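Local coordinates for protein 2-hydroxyisobutyryl-CoA synthetase (Aquincola tertiaricarbonis, PDB 6HDY) that belongs to the ANL superfamily of AMP-binding enzymes and joins an AMP-binding region to the C-terminal domain characteristic of that family, at residues A[342-347]-A[364-369]; A[305-310]-A[324-329]. One frame throughout, in Å; residues are numbered along the deposited sequence.

Contact 1: residues A[342-347]-A[364-369]; sequences SGDLTL and QGIFGR. With 8LQ ([[(2~{R},3~{S},4~{R},5~{R})-5-(6-aminopurin-9-yl)-3,4-bis(oxidanyl)oxolan-2-yl]methoxy-oxidanyl-phosphoryl] (3~{S})-3-oxidanylbutanoate), chain C.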
# COMPACT_ATOMS: atom_id res chain seq x y z
N SER A 342 5.92 21.31 15.56
CA SER A 342 5.99 19.85 15.58
C SER A 342 5.53 19.28 16.90
O SER A 342 4.88 18.24 16.93
CB SER A 342 7.40 19.36 15.27
OG SER A 342 8.27 19.64 16.35
N GLY A 343 5.88 19.97 17.98
CA GLY A 343 5.62 19.55 19.35
C GLY A 343 6.65 18.54 19.80
O GLY A 343 6.46 17.86 20.81
N ASP A 344 7.77 18.42 19.05
CA ASP A 344 8.85 17.48 19.30
C ASP A 344 9.99 18.16 20.01
O ASP A 344 10.02 19.38 20.08
CB ASP A 344 9.32 16.83 17.99
CG ASP A 344 8.25 15.99 17.33
OD1 ASP A 344 7.62 15.19 18.04
OD2 ASP A 344 8.06 16.13 16.11
N LEU A 345 10.93 17.37 20.56
CA LEU A 345 12.11 17.90 21.20
C LEU A 345 13.36 17.42 20.47
O LEU A 345 13.46 16.24 20.11
CB LEU A 345 12.16 17.55 22.70
CG LEU A 345 13.12 18.36 23.54
CD1 LEU A 345 12.60 19.76 23.79
CD2 LEU A 345 13.42 17.68 24.86
N THR A 346 14.29 18.34 20.23
CA THR A 346 15.57 18.03 19.58
C THR A 346 16.65 19.00 20.08
O THR A 346 16.38 19.93 20.83
CB THR A 346 15.43 18.05 18.03
OG1 THR A 346 16.54 17.37 17.45
CG2 THR A 346 15.35 19.46 17.46
N LEU A 347 17.88 18.76 19.63
CA LEU A 347 19.05 19.60 19.83
C LEU A 347 19.61 19.77 18.43
O LEU A 347 19.72 18.79 17.67
CB LEU A 347 20.09 18.94 20.76
CG LEU A 347 21.26 19.85 21.18
CD1 LEU A 347 21.70 19.53 22.58
CD2 LEU A 347 22.44 19.71 20.26
N GLN A 364 21.53 13.96 17.55
CA GLN A 364 20.91 12.87 18.29
C GLN A 364 19.49 12.62 17.81
O GLN A 364 18.68 11.98 18.50
CB GLN A 364 20.97 13.19 19.79
CG GLN A 364 22.37 13.06 20.38
CD GLN A 364 22.68 14.14 21.37
OE1 GLN A 364 22.13 14.18 22.48
NE2 GLN A 364 23.60 15.03 21.01
N GLY A 365 19.22 13.11 16.60
CA GLY A 365 17.91 13.05 15.96
C GLY A 365 16.89 13.77 16.82
O GLY A 365 17.19 14.78 17.46
N ILE A 366 15.70 13.19 16.91
CA ILE A 366 14.58 13.74 17.65
C ILE A 366 14.27 12.80 18.80
O ILE A 366 14.10 11.60 18.60
CB ILE A 366 13.39 14.03 16.67
CG1 ILE A 366 13.76 15.18 15.71
CG2 ILE A 366 12.04 14.29 17.42
CD1 ILE A 366 12.97 15.30 14.50
N PHE A 367 14.25 13.37 20.02
CA PHE A 367 14.06 12.66 21.29
C PHE A 367 12.66 12.08 21.49
O PHE A 367 12.50 11.04 22.11
CB PHE A 367 14.46 13.56 22.47
CG PHE A 367 15.80 14.26 22.32
CD1 PHE A 367 16.96 13.53 22.03
CD2 PHE A 367 15.91 15.63 22.49
CE1 PHE A 367 18.19 14.18 21.91
CE2 PHE A 367 17.15 16.27 22.37
CZ PHE A 367 18.28 15.54 22.08
N GLY A 368 11.66 12.78 20.97
CA GLY A 368 10.27 12.39 21.11
C GLY A 368 9.35 13.58 21.12
O GLY A 368 9.80 14.71 20.95
N ARG A 369 8.05 13.32 21.31
CA ARG A 369 6.98 14.32 21.39
C ARG A 369 6.98 14.87 22.81
O ARG A 369 7.00 14.08 23.76
CB ARG A 369 5.63 13.66 21.05
CG ARG A 369 4.52 14.62 20.67
CD ARG A 369 3.65 14.06 19.56
NE ARG A 369 3.81 14.81 18.31
CZ ARG A 369 3.41 14.38 17.12
NH1 ARG A 369 2.81 13.19 17.00
NH2 ARG A 369 3.60 15.12 16.03
N9 8LQ C . 8.87 11.04 14.28
C8 8LQ C . 8.84 10.87 12.94
N7 8LQ C . 10.08 10.63 12.52
C5 8LQ C . 10.89 10.66 13.59
C6 8LQ C . 12.21 10.43 13.75
N6 8LQ C . 12.95 10.17 12.68
N1 8LQ C . 12.80 10.51 14.96
C2 8LQ C . 12.04 10.78 16.10
N3 8LQ C . 10.67 10.94 15.92
C4 8LQ C . 10.14 10.91 14.67
CAA 8LQ C . 5.56 10.39 7.53
CAZ 8LQ C . 6.91 10.19 8.28
OAE 8LQ C . 7.10 8.80 8.54
CAL 8LQ C . 6.96 10.96 9.61
CAS 8LQ C . 5.77 10.57 10.51
OAC 8LQ C . 5.80 9.51 11.13
OAQ 8LQ C . 4.70 11.44 10.47
PBC 8LQ C . 3.50 11.39 11.53
OAH 8LQ C . 2.81 9.98 11.28
OAD 8LQ C . 2.57 12.52 11.42
O5' 8LQ C . 4.22 11.43 12.94
C5' 8LQ C . 5.14 12.50 13.16
C4' 8LQ C . 5.75 12.37 14.53
O4' 8LQ C . 6.46 11.10 14.61
C3' 8LQ C . 6.79 13.40 14.64
O3' 8LQ C . 6.21 14.65 15.09
C2' 8LQ C . 7.72 12.77 15.68
O2' 8LQ C . 7.14 12.84 17.04
C1' 8LQ C . 7.74 11.33 15.21
O HOH W 1 19.57 15.98 17.97

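Contact 2: residues A[305-310]-A[324-329]; sequences YTEVCD and TPVYTH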
# COMPACT_ATOMS: atom_id res chain seq x y z
N TYR A 305 12.37 24.80 5.49
CA TYR A 305 13.09 25.61 6.46
C TYR A 305 12.77 25.17 7.90
O TYR A 305 11.66 25.37 8.39
CB TYR A 305 12.79 27.11 6.22
CG TYR A 305 13.48 28.06 7.18
CD1 TYR A 305 14.86 28.00 7.38
CD2 TYR A 305 12.75 29.01 7.88
CE1 TYR A 305 15.50 28.86 8.27
CE2 TYR A 305 13.38 29.89 8.76
CZ TYR A 305 14.75 29.82 8.95
OH TYR A 305 15.36 30.69 9.81
N THR A 306 13.74 24.51 8.54
CA THR A 306 13.60 24.03 9.92
C THR A 306 14.14 25.10 10.90
O THR A 306 15.25 25.63 10.71
CB THR A 306 14.32 22.67 10.13
OG1 THR A 306 13.78 21.67 9.25
CG2 THR A 306 14.24 22.15 11.58
N GLU A 307 13.36 25.37 11.96
CA GLU A 307 13.71 26.28 13.05
C GLU A 307 13.59 25.51 14.36
O GLU A 307 12.54 24.94 14.64
CB GLU A 307 12.74 27.45 13.10
CG GLU A 307 12.67 28.31 11.86
CD GLU A 307 11.52 29.29 11.95
OE1 GLU A 307 10.37 28.88 11.64
OE2 GLU A 307 11.73 30.42 12.43
N VAL A 308 14.65 25.49 15.18
CA VAL A 308 14.55 24.81 16.47
C VAL A 308 14.31 25.92 17.49
O VAL A 308 15.15 26.80 17.70
CB VAL A 308 15.71 23.83 16.75
CG1 VAL A 308 15.68 23.30 18.18
CG2 VAL A 308 15.67 22.69 15.74
N CYS A 309 13.08 25.94 18.02
CA CYS A 309 12.58 27.05 18.81
C CYS A 309 12.33 26.75 20.28
O CYS A 309 12.07 25.62 20.68
CB CYS A 309 11.32 27.61 18.14
SG CYS A 309 11.56 28.12 16.41
N ASP A 310 12.34 27.83 21.06
CA ASP A 310 11.99 27.78 22.46
C ASP A 310 10.44 27.75 22.47
O ASP A 310 9.82 28.69 21.96
CB ASP A 310 12.54 29.03 23.16
CG ASP A 310 12.41 29.07 24.67
OD1 ASP A 310 11.54 28.36 25.21
OD2 ASP A 310 13.16 29.85 25.31
N THR A 324 12.09 22.97 20.10
CA THR A 324 11.09 22.30 19.30
C THR A 324 11.19 22.64 17.81
O THR A 324 11.19 23.81 17.45
CB THR A 324 9.65 22.52 19.86
OG1 THR A 324 8.77 21.62 19.18
CG2 THR A 324 9.14 23.95 19.71
N PRO A 325 11.24 21.63 16.93
CA PRO A 325 11.24 21.92 15.48
C PRO A 325 9.93 22.57 14.99
O PRO A 325 8.82 22.12 15.30
CB PRO A 325 11.46 20.54 14.84
CG PRO A 325 12.02 19.67 15.96
CD PRO A 325 11.33 20.17 17.18
N VAL A 326 10.09 23.68 14.26
CA VAL A 326 9.03 24.47 13.63
C VAL A 326 9.43 24.43 12.15
O VAL A 326 10.59 24.70 11.83
CB VAL A 326 8.90 25.91 14.22
CG1 VAL A 326 8.03 26.82 13.33
CG2 VAL A 326 8.37 25.87 15.65
N TYR A 327 8.48 24.02 11.26
CA TYR A 327 8.79 23.80 9.85
C TYR A 327 8.00 24.63 8.88
O TYR A 327 6.81 24.87 9.09
CB TYR A 327 8.60 22.32 9.48
CG TYR A 327 9.32 21.30 10.33
CD1 TYR A 327 10.67 21.01 10.11
CD2 TYR A 327 8.63 20.52 11.26
CE1 TYR A 327 11.32 19.99 10.81
CE2 TYR A 327 9.26 19.49 11.95
CZ TYR A 327 10.61 19.23 11.73
OH TYR A 327 11.24 18.24 12.44
N THR A 328 8.65 24.98 7.74
CA THR A 328 8.03 25.72 6.64
C THR A 328 8.42 25.11 5.29
O THR A 328 9.61 24.95 5.00
CB THR A 328 8.34 27.24 6.71
OG1 THR A 328 7.90 27.77 7.96
CG2 THR A 328 7.69 28.01 5.56
N HIS A 329 7.40 24.78 4.46
CA HIS A 329 7.55 24.30 3.09
C HIS A 329 8.10 25.41 2.20
O HIS A 329 7.55 26.52 2.18
CB HIS A 329 6.19 23.85 2.48
CG HIS A 329 5.74 22.49 2.93
ND1 HIS A 329 4.52 22.31 3.57
CD2 HIS A 329 6.34 21.29 2.79
CE1 HIS A 329 4.44 21.01 3.81
NE2 HIS A 329 5.51 20.36 3.37
O HOH W 2 9.88 27.09 9.73

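Contact 1: residues A[342-347]-A[364-369]
The backbones of L345 and its partners F367 and G368 run antiparallel, their strand axes 163° apart in direction and 4.7 Å at closest approach. L345 N donates to G368 O (2.9 Å) and L345 O accepts from F367 N (3.0 Å); two residues thus face one, as in a beta bulge. This is a worked example of how a sheet edge becomes a nucleotide-binding surface. Segment 342-347 carries the S-G-D sequence that corresponds to the ribose-binding aspartate motif of ANL enzymes, and 364-369 forms the adjoining last strand. D344 grips the ribose of 8LQ with both carboxylate oxygens: O2' donates to D344 OD1 at 2.6 Å, and O3' to D344 OD2, also at 2.6 Å. Its CG lies anti to the carbonyl carbon (chi1 -64°), beside a backbone N that is held by S342 OG in an ST turn; S342 OG itself also bonds to P325 O. R369 reaches the same ribose, with O3' over one face of its guanidinium, while S342 O sits at the edge in plane and takes a weak bond from NH2. The long salt bridge from D344 OD1 to R369 NE (3.8 Å) is out of the guanidinium plane and rests on charge alone. I366 sets CB and CG2 against C2 of the adenine. Alongside, the F367 ring packs against the L345 side chain, CD2 to CD2 at 4.0 Å, and its far end meets L347 CB; R322 adds a cation-pi contact. A bridging water joins L347 O, Q364 N and G365 O. The G365 carbonyl also receives T346 OG1 at 2.7 Å, the hydroxyl approaching from 38° above the carbonyl plane.

Contact 2: residues A[305-310]-A[324-329]
T324 meets C309 in a reciprocal backbone pair, T324 N to C309 O at 2.7 Å and C309 N to T324 O at 2.9 Å, opening a regular antiparallel register in which hydrogen-bonded and non-hydrogen-bonded pairs take turns. P325, lacking an N-H, falls at a non-hydrogen-bonded position opposite V308, where its CA lies 3.4 Å from E307 O. V326 exchanges both backbone bonds with E307 and fits its two methyls between neighbours: CG2 lies 4.0 Å from C309 SG, and CG1 touches E307 OE1 at 3.5 Å. E307 OE2 forms a salt bridge with R339. Y327, its CG anti to the carbonyl carbon (chi1 -54°), runs alongside T306, whose OG1 meets the ring at its edge, in plane, 3.3 Å from CD1. T328 pairs with Y305 in both directions; a water links its OG1, which also bonds to R339 N, with Y305 O and E307 OE1. The strand pair lies between strands 315-316 and 340-347, while the face bearing Y305, E307 and T328 is covered by helices 43-64 and 85-91.

Contacts 1 and 2 are successive pairings in one antiparallel sheet, in which strands 322-329 and 340-347 lie side by side and the two contact centres are about 11 Å apart. They meet through two probable side-chain-to-backbone hydrogen bonds, D344 O with T324 OG1 and S342 OG with P325 O, each 2.7 Å, and through packing of P325 on D344 O. Contact 1 touches 8LQ itself, through D344, I366 and R369; contact 2 lies farther across the sheet, the side chain of Y327 about 7 Å from 8LQ and about 8 Å from (3S)-3-hydroxybutanoic acid. The general lesson is that a ligand-gripping sheet edge continues into a buried interior, here through S342, D344 and their strand neighbours.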